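Local coordinates for protein beta-N-acetylhexosaminidase (Bacteroides fragilis, PDB 4PYS) that probably hydrolyses terminal N-acetylhexosamine residues from glycoconjugates, as a glycoside hydrolase of family 20 with a TIM-barrel catalytic domain, at residues Q144-I149 with Q203-E208; L172-E177 with F183-G188; D343-Y346 with S351-D354; S265-L270 with Q320-A325. All blocks are in the same frame, centred on the assembly; numbering follows the deposited sequence.

Contact 1: Q144-I149 with Q203-E208; sequences QKVSTI and QEEVKE
With CG1 anti to its backbone N (chi1 169°), Val-146 turns its other methyl, CG2, beside that N and out toward helix 203-214, where Glu-205 waits with CG anti to its own carbonyl carbon and the chain extended beyond. The two side chains meet at a slant. CG2 of Val-146 lies 4.1 Å from CG of Glu-205 and 3.8 Å from its OE2, so one methyl rests along CB, CG and the carboxylate of the glutamate. The second branch reaches farther along the same helix: CG1 of Val-146 is 4.3 Å from OE1 of Glu-208, a marginal touch one helical turn beyond Glu-205. A small, beta-branched valine suits this place, since its two methyls spread to meet both glutamates through van der Waals contact alone. Each glutamate has a polar partner elsewhere, through its other carboxylate oxygen. OE1 of Glu-205 accepts a hydrogen bond from N of Ser-202, just ahead of its helix, while OE2 of Glu-208 makes a salt bridge with Lys-150. The contact is small and near the surface, and it joins the first turns of two helices of the catalytic domain, 146-158 and 203-214. Beneath it, Ile-149 packs on strands 132-138 and 163-170, and Val-206 turns away from Val-146 to touch Ile-176.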
loop_
_atom_site.group_PDB
_atom_site.type_symbol
_atom_site.label_atom_id
_atom_site.label_comp_id
_atom_site.label_asym_id
_atom_site.label_seq_id
_atom_site.Cartn_x
_atom_site.Cartn_y
_atom_site.Cartn_z
ATOM N N GLN A 144 -11.914 4.315 8.905
ATOM C CA GLN A 144 -11.461 3.255 9.800
ATOM C C GLN A 144 -10.720 3.879 10.968
ATOM O O GLN A 144 -9.936 4.823 10.778
ATOM C CB GLN A 144 -10.532 2.282 9.068
ATOM C CG GLN A 144 -11.169 1.619 7.850
ATOM C CD GLN A 144 -10.968 2.423 6.596
ATOM O OE1 GLN A 144 -10.125 3.321 6.556
ATOM N NE2 GLN A 144 -11.722 2.096 5.553
ATOM N N LYS A 145 -10.931 3.353 12.172
ATOM C CA LYS A 145 -10.226 3.913 13.326
ATOM C C LYS A 145 -8.720 3.739 13.220
ATOM O O LYS A 145 -8.228 2.905 12.454
ATOM C CB LYS A 145 -10.765 3.396 14.663
ATOM C CG LYS A 145 -11.152 1.949 14.725
ATOM C CD LYS A 145 -12.110 1.763 15.900
ATOM C CE LYS A 145 -12.709 0.371 15.934
ATOM N NZ LYS A 145 -11.785 -0.628 16.535
ATOM N N VAL A 146 -7.988 4.552 13.971
ATOM C CA VAL A 146 -6.529 4.537 13.889
ATOM C C VAL A 146 -5.956 3.144 14.141
ATOM O O VAL A 146 -5.031 2.721 13.443
ATOM C CB VAL A 146 -5.911 5.563 14.864
ATOM C CG1 VAL A 146 -4.417 5.369 14.975
ATOM C CG2 VAL A 146 -6.226 6.971 14.401
ATOM N N SER A 147 -6.509 2.421 15.113
ATOM C CA SER A 147 -5.994 1.073 15.401
ATOM C C SER A 147 -6.177 0.129 14.212
ATOM O O SER A 147 -5.411 -0.819 14.035
ATOM C CB SER A 147 -6.642 0.493 16.662
ATOM O OG SER A 147 -8.048 0.408 16.527
ATOM N N THR A 148 -7.192 0.394 13.394
ATOM C CA THR A 148 -7.447 -0.414 12.199
ATOM C C THR A 148 -6.505 -0.043 11.061
ATOM O O THR A 148 -6.022 -0.919 10.339
ATOM C CB THR A 148 -8.921 -0.325 11.761
ATOM O OG1 THR A 148 -9.758 -0.857 12.803
ATOM C CG2 THR A 148 -9.165 -1.108 10.472
ATOM N N ILE A 149 -6.223 1.248 10.898
ATOM C CA ILE A 149 -5.176 1.649 9.963
ATOM C C ILE A 149 -3.861 0.961 10.350
ATOM O O ILE A 149 -3.161 0.403 9.499
ATOM C CB ILE A 149 -4.975 3.176 9.952
ATOM C CG1 ILE A 149 -6.281 3.900 9.588
ATOM C CG2 ILE A 149 -3.837 3.558 8.991
ATOM C CD1 ILE A 149 -6.746 3.618 8.155
ATOM N N GLN A 203 -3.701 15.853 12.259
ATOM C CA GLN A 203 -2.281 15.837 11.939
ATOM C C GLN A 203 -1.492 15.059 12.997
ATOM O O GLN A 203 -0.506 14.396 12.672
ATOM C CB GLN A 203 -1.759 17.267 11.722
ATOM C CG GLN A 203 -2.522 17.946 10.587
ATOM C CD GLN A 203 -1.765 19.081 9.918
ATOM O OE1 GLN A 203 -0.824 19.645 10.483
ATOM N NE2 GLN A 203 -2.183 19.426 8.699
ATOM N N GLU A 204 -1.958 15.114 14.246
ATOM C CA GLU A 204 -1.351 14.351 15.341
ATOM C C GLU A 204 -1.467 12.845 15.120
ATOM O O GLU A 204 -0.499 12.105 15.299
ATOM C CB GLU A 204 -2.001 14.722 16.676
ATOM C CG GLU A 204 -1.222 15.758 17.461
ATOM C CD GLU A 204 0.215 15.338 17.680
ATOM O OE1 GLU A 204 0.439 14.255 18.264
ATOM O OE2 GLU A 204 1.120 16.085 17.255
ATOM N N GLU A 205 -2.659 12.394 14.749
ATOM C CA GLU A 205 -2.870 10.981 14.416
ATOM C C GLU A 205 -2.013 10.523 13.232
ATOM O O GLU A 205 -1.483 9.406 13.227
ATOM C CB GLU A 205 -4.356 10.715 14.140
ATOM C CG GLU A 205 -5.235 10.773 15.392
ATOM C CD GLU A 205 -6.729 10.806 15.084
ATOM O OE1 GLU A 205 -7.128 11.441 14.083
ATOM O OE2 GLU A 205 -7.510 10.207 15.856
ATOM N N VAL A 206 -1.877 11.376 12.222
ATOM C CA VAL A 206 -1.027 11.057 11.082
ATOM C C VAL A 206 0.417 10.888 11.532
ATOM O O VAL A 206 1.095 9.965 11.096
ATOM C CB VAL A 206 -1.121 12.135 9.986
ATOM C CG1 VAL A 206 -0.011 11.946 8.940
ATOM C CG2 VAL A 206 -2.485 12.080 9.325
ATOM N N LYS A 207 0.875 11.768 12.421
ATOM C CA LYS A 207 2.230 11.661 12.954
ATOM C C LYS A 207 2.429 10.317 13.658
ATOM O O LYS A 207 3.466 9.675 13.490
ATOM C CB LYS A 207 2.536 12.803 13.919
ATOM C CG LYS A 207 3.999 12.856 14.327
ATOM C CD LYS A 207 4.243 13.971 15.328
ATOM C CE LYS A 207 5.701 14.016 15.734
ATOM N NZ LYS A 207 5.858 14.288 17.194
ATOM N N GLU A 208 1.434 9.901 14.436
ATOM C CA GLU A 208 1.471 8.605 15.123
ATOM C C GLU A 208 1.560 7.465 14.106
ATOM O O GLU A 208 2.370 6.548 14.247
ATOM C CB GLU A 208 0.221 8.436 16.001
ATOM C CG GLU A 208 0.133 7.097 16.741
ATOM C CD GLU A 208 -1.162 6.927 17.528
ATOM O OE1 GLU A 208 -2.020 7.836 17.490
ATOM O OE2 GLU A 208 -1.324 5.876 18.185
#

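Contact 2: L172-E177 with F183-G188; sequences LGWRIE and FLTRIG
Trp-174 lays one face of its indole over Leu-184, and here the contact is tight. CB of Leu-184 stands 3.8 Å from the centroid of the five-membered ring and only 17° off its normal, a CH-pi contact over the face; CD1 of Leu-184 continues the cover to the benzene half, 3.7 Å from CZ2 of Trp-174. The ring is fixed from its edge as well: NE1 of Trp-174 donates to O of Ile-176 at 2.7 Å, close to the indole plane and on a carbonyl lone pair, though bent at the hydrogen to 136°. On the backbone, N of Trp-174 donates to O of Gly-188 at 3.0 Å, nearly straight at 167° but from above the carbonyl plane. Glycine suits position 188, where a CB would run into O of Leu-184. Thr-185 sets its methyl against the backbone of 174-177, CG2 3.5 Å from O of Ile-176. The backbone of Glu-177 is still close, its CA 3.6 Å from CG2 of Thr-185, but its side chain leads away and OE1 bonds to N of Gln-203. Beyond, Arg-186 points away on the exposed side of the short helix. On the inner side lie helix 231-236, with Ala-233 against both Trp-174 and Leu-184, and helix 264-280, through Val-273 and Phe-269, while strand 163-170 pairs antiparallel with strand 173-174.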
loop_
_atom_site.group_PDB
_atom_site.type_symbol
_atom_site.label_atom_id
_atom_site.label_comp_id
_atom_site.label_asym_id
_atom_site.label_seq_id
_atom_site.Cartn_x
_atom_site.Cartn_y
_atom_site.Cartn_z
ATOM N N LEU A 172 -17.140 11.177 -1.005
ATOM C CA LEU A 172 -17.872 10.816 0.204
ATOM C C LEU A 172 -17.124 11.121 1.489
ATOM O O LEU A 172 -17.615 10.804 2.573
ATOM C CB LEU A 172 -18.189 9.321 0.195
ATOM C CG LEU A 172 -19.509 8.892 -0.430
ATOM C CD1 LEU A 172 -19.538 7.381 -0.602
ATOM C CD2 LEU A 172 -20.665 9.370 0.426
ATOM N N GLY A 173 -15.928 11.696 1.387
ATOM C CA GLY A 173 -15.158 11.977 2.584
ATOM C C GLY A 173 -13.770 12.519 2.328
ATOM O O GLY A 173 -12.968 11.904 1.620
ATOM N N TRP A 174 -13.491 13.682 2.903
ATOM C CA TRP A 174 -12.131 14.198 2.946
ATOM C C TRP A 174 -11.642 13.938 4.360
ATOM O O TRP A 174 -12.174 14.512 5.305
ATOM C CB TRP A 174 -12.125 15.705 2.678
ATOM C CG TRP A 174 -10.751 16.262 2.683
ATOM C CD1 TRP A 174 -9.950 16.475 3.769
ATOM C CD2 TRP A 174 -9.993 16.661 1.538
ATOM N NE1 TRP A 174 -8.738 16.983 3.366
ATOM C CE2 TRP A 174 -8.738 17.105 2.001
ATOM C CE3 TRP A 174 -10.251 16.674 0.166
ATOM C CZ2 TRP A 174 -7.742 17.579 1.132
ATOM C CZ3 TRP A 174 -9.266 17.142 -0.695
ATOM C CH2 TRP A 174 -8.028 17.589 -0.208
ATOM N N ARG A 175 -10.642 13.081 4.521
ATOM C CA ARG A 175 -10.273 12.659 5.869
ATOM C C ARG A 175 -8.893 13.086 6.338
ATOM O O ARG A 175 -8.456 12.661 7.412
ATOM C CB ARG A 175 -10.441 11.136 6.011
ATOM C CG ARG A 175 -11.813 10.688 5.552
ATOM C CD ARG A 175 -12.378 9.517 6.334
ATOM N NE ARG A 175 -13.508 8.974 5.589
ATOM C CZ ARG A 175 -14.772 9.301 5.806
ATOM N NH1 ARG A 175 -15.087 10.139 6.789
ATOM N NH2 ARG A 175 -15.728 8.774 5.052
ATOM N N ILE A 176 -8.207 13.932 5.566
ATOM C CA ILE A 176 -6.876 14.369 5.980
ATOM C C ILE A 176 -6.943 15.814 6.463
ATOM O O ILE A 176 -7.368 16.703 5.723
ATOM C CB ILE A 176 -5.800 14.141 4.871
ATOM C CG1 ILE A 176 -4.433 14.626 5.346
ATOM C CG2 ILE A 176 -6.200 14.798 3.564
ATOM C CD1 ILE A 176 -3.864 13.779 6.459
ATOM N N GLU A 177 -6.586 16.035 7.726
ATOM C CA GLU A 177 -6.656 17.380 8.297
ATOM C C GLU A 177 -5.633 18.311 7.657
ATOM O O GLU A 177 -4.442 17.983 7.580
ATOM C CB GLU A 177 -6.457 17.353 9.819
ATOM C CG GLU A 177 -6.573 18.743 10.446
ATOM C CD GLU A 177 -6.357 18.762 11.950
ATOM O OE1 GLU A 177 -5.359 18.189 12.430
ATOM O OE2 GLU A 177 -7.185 19.376 12.651
ATOM N N PHE A 183 -12.199 23.530 7.198
ATOM C CA PHE A 183 -13.483 23.000 6.753
ATOM C C PHE A 183 -13.352 21.700 5.957
ATOM O O PHE A 183 -14.322 20.954 5.836
ATOM C CB PHE A 183 -14.251 24.029 5.927
ATOM C CG PHE A 183 -14.752 25.210 6.732
ATOM C CD1 PHE A 183 -14.823 25.146 8.119
ATOM C CD2 PHE A 183 -15.147 26.373 6.099
ATOM C CE1 PHE A 183 -15.282 26.228 8.866
ATOM C CE2 PHE A 183 -15.613 27.468 6.837
ATOM C CZ PHE A 183 -15.677 27.390 8.221
ATOM N N LEU A 184 -12.172 21.439 5.400
ATOM C CA LEU A 184 -11.990 20.221 4.605
ATOM C C LEU A 184 -12.342 18.995 5.442
ATOM O O LEU A 184 -12.977 18.075 4.944
ATOM C CB LEU A 184 -10.573 20.113 4.027
ATOM C CG LEU A 184 -10.230 21.023 2.843
ATOM C CD1 LEU A 184 -8.759 20.896 2.493
ATOM C CD2 LEU A 184 -11.103 20.713 1.639
ATOM N N THR A 185 -11.958 18.997 6.717
ATOM C CA THR A 185 -12.316 17.892 7.611
ATOM C C THR A 185 -13.564 18.189 8.434
ATOM O O THR A 185 -14.422 17.324 8.587
ATOM C CB THR A 185 -11.171 17.503 8.559
ATOM O OG1 THR A 185 -10.571 18.686 9.109
ATOM C CG2 THR A 185 -10.118 16.684 7.819
ATOM N N ARG A 186 -13.675 19.410 8.957
ATOM C CA ARG A 186 -14.796 19.741 9.826
ATOM C C ARG A 186 -16.139 19.586 9.119
ATOM O O ARG A 186 -17.147 19.248 9.743
ATOM C CB ARG A 186 -14.638 21.153 10.410
ATOM C CG ARG A 186 -13.565 21.233 11.485
ATOM C CD ARG A 186 -13.108 22.664 11.749
ATOM N NE ARG A 186 -14.188 23.521 12.220
ATOM C CZ ARG A 186 -13.994 24.676 12.848
ATOM N NH1 ARG A 186 -15.029 25.396 13.248
ATOM N NH2 ARG A 186 -12.762 25.105 13.088
ATOM N N ILE A 187 -16.150 19.830 7.815
ATOM C CA ILE A 187 -17.346 19.620 7.014
ATOM C C ILE A 187 -17.184 18.363 6.165
ATOM O O ILE A 187 -18.050 17.486 6.150
ATOM C CB ILE A 187 -17.607 20.815 6.088
ATOM C CG1 ILE A 187 -17.884 22.073 6.915
ATOM C CG2 ILE A 187 -18.762 20.521 5.128
ATOM C CD1 ILE A 187 -18.444 23.208 6.106
ATOM N N GLY A 188 -16.051 18.271 5.474
ATOM C CA GLY A 188 -15.867 17.250 4.460
ATOM C C GLY A 188 -15.729 15.822 4.954
ATOM O O GLY A 188 -15.892 14.888 4.175
#

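Contact 3: D343-Y346 with S351-D354; sequences DVIY and SLPD. With FMT (formic acid), chain I.
Leu-352 reaches across the loop to Val-344 and Ile-345. Its CB points toward them, and with CG anti to the carbonyl carbon (chi1 -62°) the chain continues in that direction. CB and CG make no close approach to the other segment; CD1 alone reaches it. This methyl rests against two others that lie side by side, CG1 of Val-344 and CG2 of Ile-345, each 3.9 Å from CD1 of Leu-352. CD2 instead lies against helix 316-333, near O of Leu-321 and N of Ala-325. Leucine suits this place because its forked tip can serve the loop and the helix at once. Both segments belong to the connection between the parallel strands 337-341 and 356-360 of the TIM barrel, so the leucine fastens the end of that connection back on its beginning, beside helix 316-333. The beta-branched partners offer one methyl each, carried directly on CB and therefore held close to the backbone of the loop. Farther along the first segment, Tyr-346 sets its ring face over CA of Asp-343, 3.7 Å above the plane and centred. A formic acid molecule, probably from the crystallisation liquor, lies at the ring edge by the tyrosine hydroxyl and is also hydrogen-bonded to N of Trp-361 and N of Asn-362.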
loop_
_atom_site.group_PDB
_atom_site.type_symbol
_atom_site.label_atom_id
_atom_site.label_comp_id
_atom_site.label_asym_id
_atom_site.label_seq_id
_atom_site.Cartn_x
_atom_site.Cartn_y
_atom_site.Cartn_z
ATOM N N ASP A 343 -5.650 6.314 -16.241
ATOM C CA ASP A 343 -6.644 6.998 -17.094
ATOM C C ASP A 343 -6.063 8.220 -17.769
ATOM O O ASP A 343 -6.371 8.529 -18.925
ATOM C CB ASP A 343 -7.796 7.555 -16.260
ATOM C CG ASP A 343 -8.448 6.530 -15.398
ATOM O OD1 ASP A 343 -7.821 6.130 -14.399
ATOM O OD2 ASP A 343 -9.602 6.162 -15.698
ATOM N N VAL A 344 -5.260 8.936 -16.992
ATOM C CA VAL A 344 -4.686 10.226 -17.368
ATOM C C VAL A 344 -4.039 10.201 -18.745
ATOM O O VAL A 344 -4.096 11.187 -19.495
ATOM C CB VAL A 344 -3.642 10.656 -16.307
ATOM C CG1 VAL A 344 -2.989 11.957 -16.666
ATOM C CG2 VAL A 344 -4.299 10.785 -14.964
ATOM N N ILE A 345 -3.452 9.056 -19.078
ATOM C CA ILE A 345 -2.631 8.930 -20.274
ATOM C C ILE A 345 -3.191 7.950 -21.310
ATOM O O ILE A 345 -2.446 7.417 -22.143
ATOM C CB ILE A 345 -1.193 8.540 -19.901
ATOM C CG1 ILE A 345 -1.143 7.114 -19.357
ATOM C CG2 ILE A 345 -0.642 9.507 -18.860
ATOM C CD1 ILE A 345 0.260 6.583 -19.209
ATOM N N TYR A 346 -4.502 7.723 -21.268
ATOM C CA TYR A 346 -5.158 6.929 -22.306
ATOM C C TYR A 346 -4.989 7.634 -23.639
ATOM O O TYR A 346 -4.750 6.997 -24.665
ATOM C CB TYR A 346 -6.648 6.755 -22.014
ATOM C CG TYR A 346 -6.975 5.725 -20.953
ATOM C CD1 TYR A 346 -6.011 4.842 -20.479
ATOM C CD2 TYR A 346 -8.260 5.630 -20.439
ATOM C CE1 TYR A 346 -6.322 3.901 -19.508
ATOM C CE2 TYR A 346 -8.579 4.696 -19.478
ATOM C CZ TYR A 346 -7.608 3.837 -19.016
ATOM O OH TYR A 346 -7.945 2.917 -18.056
ATOM N N SER A 351 2.232 17.190 -22.147
ATOM C CA SER A 351 3.176 16.229 -21.598
ATOM C C SER A 351 3.446 16.426 -20.112
ATOM O O SER A 351 3.659 17.543 -19.637
ATOM C CB SER A 351 4.485 16.219 -22.386
ATOM O OG SER A 351 5.220 15.045 -22.085
ATOM N N LEU A 352 3.431 15.313 -19.392
ATOM C CA LEU A 352 3.642 15.303 -17.956
ATOM C C LEU A 352 5.132 15.311 -17.639
ATOM O O LEU A 352 5.923 14.712 -18.368
ATOM C CB LEU A 352 2.963 14.074 -17.356
ATOM C CG LEU A 352 1.450 14.090 -17.566
ATOM C CD1 LEU A 352 0.824 12.740 -17.270
ATOM C CD2 LEU A 352 0.829 15.157 -16.689
ATOM N N PRO A 353 5.518 15.996 -16.549
ATOM C CA PRO A 353 6.929 16.141 -16.157
ATOM C C PRO A 353 7.589 14.820 -15.753
ATOM O O PRO A 353 6.899 13.815 -15.568
ATOM C CB PRO A 353 6.867 17.107 -14.966
ATOM C CG PRO A 353 5.466 17.000 -14.450
ATOM C CD PRO A 353 4.608 16.717 -15.640
ATOM N N ASP A 354 8.913 14.829 -15.611
ATOM C CA ASP A 354 9.678 13.584 -15.435
ATOM C C ASP A 354 9.641 12.967 -14.038
ATOM O O ASP A 354 10.304 11.959 -13.790
ATOM C CB ASP A 354 11.138 13.755 -15.910
ATOM C CG ASP A 354 11.913 14.782 -15.097
ATOM O OD1 ASP A 354 11.394 15.270 -14.070
ATOM O OD2 ASP A 354 13.057 15.100 -15.485
HETATM C C FMT I . -5.216 2.081 -16.544
HETATM O O1 FMT I . -6.413 1.882 -16.687
HETATM O O2 FMT I . -4.735 2.662 -15.579
#

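Contact 4: S265-L270 with Q320-A325; sequences STLIFL and QLWFSA
Leu-267 and Leu-270, one turn apart on helix 264-280, meet Trp-322 and Phe-323 of helix 316-333. Along the first segment, Thr-266 comes before them; its CB points toward the second helix but stops short of contact, and its OG1 is hydrogen-bonded to O of Leu-240. Leu-267 then does double duty. Its CB leaves the backbone to one side of the other helix, yet the fork brings both methyls nearer: CD1 lies 3.8 Å from CD1 of Phe-323, at the edge of that ring and near its plane, while CD2 comes 3.8 Å from CH2 of Trp-322, approaching the indole at a slant. Phe-269 turns to another side, stacking its ring on Tyr-181. Leu-270 closes the walk, pointing toward its partner, with CD1 3.5 Å from CZ of Phe-323, again at the ring edge; the two side chains cross at about a right angle. Phe-323 thus receives both leucines along one rim, its CG being anti to the backbone N (chi1 171°) and its ring extended between the helices. Large side chains suit this place: the segment axes, crossing at -40°, are 12.1 Å apart at closest approach, and long leucines and aromatic rings span that width. Beside Phe-323, OG of Ser-324 donates to O of Gln-320, 2.9 Å away in its own helix, which satisfies the hydroxyl. With only methyls and aromatic carbons meeting across the buried interface, its cohesion probably comes from dispersion and the exclusion of water, and the fit depends on side-chain shape.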
loop_
_atom_site.group_PDB
_atom_site.type_symbol
_atom_site.label_atom_id
_atom_site.label_comp_id
_atom_site.label_asym_id
_atom_site.label_seq_id
_atom_site.Cartn_x
_atom_site.Cartn_y
_atom_site.Cartn_z
ATOM N N SER A 265 -6.960 30.518 -8.064
ATOM C CA SER A 265 -7.233 30.313 -6.645
ATOM C C SER A 265 -7.386 28.829 -6.312
ATOM O O SER A 265 -7.004 28.385 -5.229
ATOM C CB SER A 265 -8.469 31.111 -6.201
ATOM O OG SER A 265 -9.608 30.814 -6.994
ATOM N N THR A 266 -7.927 28.057 -7.251
ATOM C CA THR A 266 -8.050 26.617 -7.044
ATOM C C THR A 266 -6.678 25.948 -7.048
ATOM O O THR A 266 -6.363 25.163 -6.157
ATOM C CB THR A 266 -8.966 25.954 -8.086
ATOM O OG1 THR A 266 -10.306 26.435 -7.922
ATOM C CG2 THR A 266 -8.964 24.445 -7.909
ATOM N N LEU A 267 -5.858 26.268 -8.043
ATOM C CA LEU A 267 -4.499 25.732 -8.094
ATOM C C LEU A 267 -3.707 26.122 -6.850
ATOM O O LEU A 267 -3.059 25.282 -6.230
ATOM C CB LEU A 267 -3.769 26.187 -9.362
ATOM C CG LEU A 267 -3.826 25.179 -10.513
ATOM C CD1 LEU A 267 -5.241 25.069 -11.070
ATOM C CD2 LEU A 267 -2.834 25.528 -11.613
ATOM N N ILE A 268 -3.777 27.402 -6.487
ATOM C CA ILE A 268 -3.131 27.890 -5.275
ATOM C C ILE A 268 -3.633 27.157 -4.024
ATOM O O ILE A 268 -2.838 26.776 -3.162
ATOM C CB ILE A 268 -3.295 29.425 -5.141
ATOM C CG1 ILE A 268 -2.449 30.135 -6.203
ATOM C CG2 ILE A 268 -2.900 29.897 -3.753
ATOM C CD1 ILE A 268 -2.933 31.523 -6.553
ATOM N N PHE A 269 -4.943 26.943 -3.943
ATOM C CA PHE A 269 -5.532 26.174 -2.852
ATOM C C PHE A 269 -4.917 24.782 -2.783
ATOM O O PHE A 269 -4.493 24.322 -1.720
ATOM C CB PHE A 269 -7.048 26.051 -3.055
ATOM C CG PHE A 269 -7.771 25.328 -1.936
ATOM C CD1 PHE A 269 -7.799 23.940 -1.882
ATOM C CD2 PHE A 269 -8.458 26.043 -0.960
ATOM C CE1 PHE A 269 -8.470 23.278 -0.861
ATOM C CE2 PHE A 269 -9.140 25.387 0.059
ATOM C CZ PHE A 269 -9.143 24.008 0.113
ATOM N N LEU A 270 -4.882 24.105 -3.922
ATOM C CA LEU A 270 -4.419 22.724 -3.948
ATOM C C LEU A 270 -2.916 22.639 -3.661
ATOM O O LEU A 270 -2.451 21.698 -3.014
ATOM C CB LEU A 270 -4.802 22.062 -5.272
ATOM C CG LEU A 270 -6.316 21.868 -5.420
ATOM C CD1 LEU A 270 -6.689 21.400 -6.806
ATOM C CD2 LEU A 270 -6.834 20.887 -4.383
ATOM N N GLN A 320 -7.047 18.592 -18.139
ATOM C CA GLN A 320 -6.773 17.763 -16.974
ATOM C C GLN A 320 -5.290 17.402 -16.937
ATOM O O GLN A 320 -4.673 17.381 -15.873
ATOM C CB GLN A 320 -7.651 16.508 -16.960
ATOM C CG GLN A 320 -7.948 16.021 -15.543
ATOM C CD GLN A 320 -8.389 14.571 -15.481
ATOM O OE1 GLN A 320 -9.370 14.180 -16.113
ATOM N NE2 GLN A 320 -7.669 13.766 -14.705
ATOM N N LEU A 321 -4.720 17.137 -18.110
ATOM C CA LEU A 321 -3.285 16.897 -18.237
ATOM C C LEU A 321 -2.474 18.122 -17.808
ATOM O O LEU A 321 -1.506 18.001 -17.054
ATOM C CB LEU A 321 -2.930 16.520 -19.675
ATOM C CG LEU A 321 -3.329 15.114 -20.107
ATOM C CD1 LEU A 321 -2.989 14.851 -21.566
ATOM C CD2 LEU A 321 -2.606 14.148 -19.233
ATOM N N TRP A 322 -2.869 19.291 -18.303
ATOM C CA TRP A 322 -2.219 20.544 -17.925
ATOM C C TRP A 322 -2.271 20.734 -16.415
ATOM O O TRP A 322 -1.263 21.045 -15.782
ATOM C CB TRP A 322 -2.885 21.735 -18.615
ATOM C CG TRP A 322 -2.318 23.066 -18.187
ATOM C CD1 TRP A 322 -1.209 23.687 -18.688
ATOM C CD2 TRP A 322 -2.838 23.934 -17.171
ATOM N NE1 TRP A 322 -1.009 24.890 -18.047
ATOM C CE2 TRP A 322 -1.995 25.063 -17.111
ATOM C CE3 TRP A 322 -3.934 23.865 -16.305
ATOM C CZ2 TRP A 322 -2.214 26.112 -16.217
ATOM C CZ3 TRP A 322 -4.150 24.910 -15.420
ATOM C CH2 TRP A 322 -3.295 26.016 -15.383
ATOM N N PHE A 323 -3.456 20.536 -15.848
ATOM C CA PHE A 323 -3.645 20.619 -14.410
ATOM C C PHE A 323 -2.762 19.611 -13.665
ATOM O O PHE A 323 -2.089 19.958 -12.693
ATOM C CB PHE A 323 -5.113 20.387 -14.059
ATOM C CG PHE A 323 -5.358 20.245 -12.589
ATOM C CD1 PHE A 323 -5.521 21.370 -11.794
ATOM C CD2 PHE A 323 -5.409 18.986 -11.997
ATOM C CE1 PHE A 323 -5.732 21.245 -10.436
ATOM C CE2 PHE A 323 -5.621 18.854 -10.640
ATOM C CZ PHE A 323 -5.785 19.987 -9.858
ATOM N N SER A 324 -2.779 18.362 -14.116
ATOM C CA SER A 324 -1.960 17.326 -13.506
ATOM C C SER A 324 -0.489 17.695 -13.617
ATOM O O SER A 324 0.293 17.468 -12.699
ATOM C CB SER A 324 -2.215 15.978 -14.181
ATOM O OG SER A 324 -3.543 15.552 -13.960
ATOM N N ALA A 325 -0.120 18.278 -14.748
ATOM C CA ALA A 325 1.255 18.706 -14.968
ATOM C C ALA A 325 1.680 19.790 -13.974
ATOM O O ALA A 325 2.787 19.745 -13.438
ATOM C CB ALA A 325 1.428 19.199 -16.396
#

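From the N terminus, contact 1 opens at 144-149 and closes at 203-208, joining the starts of two helices. Contact 2 lies wholly within that span, folding 183-188 back on 172-177 after a short turn; the two touch where Glu-177 meets Gln-203 and Ile-176 meets Val-206. Contact 4 follows in series, closing a loop of 49 residues between helices 264-280 and 316-333, and Phe-269 packs on Leu-184 of contact 2. Contact 3 comes last, a short closure between strands 337-341 and 356-360 that leans on Leu-321 and Ala-325 of contact 4. None cross, and all lie in the catalytic domain.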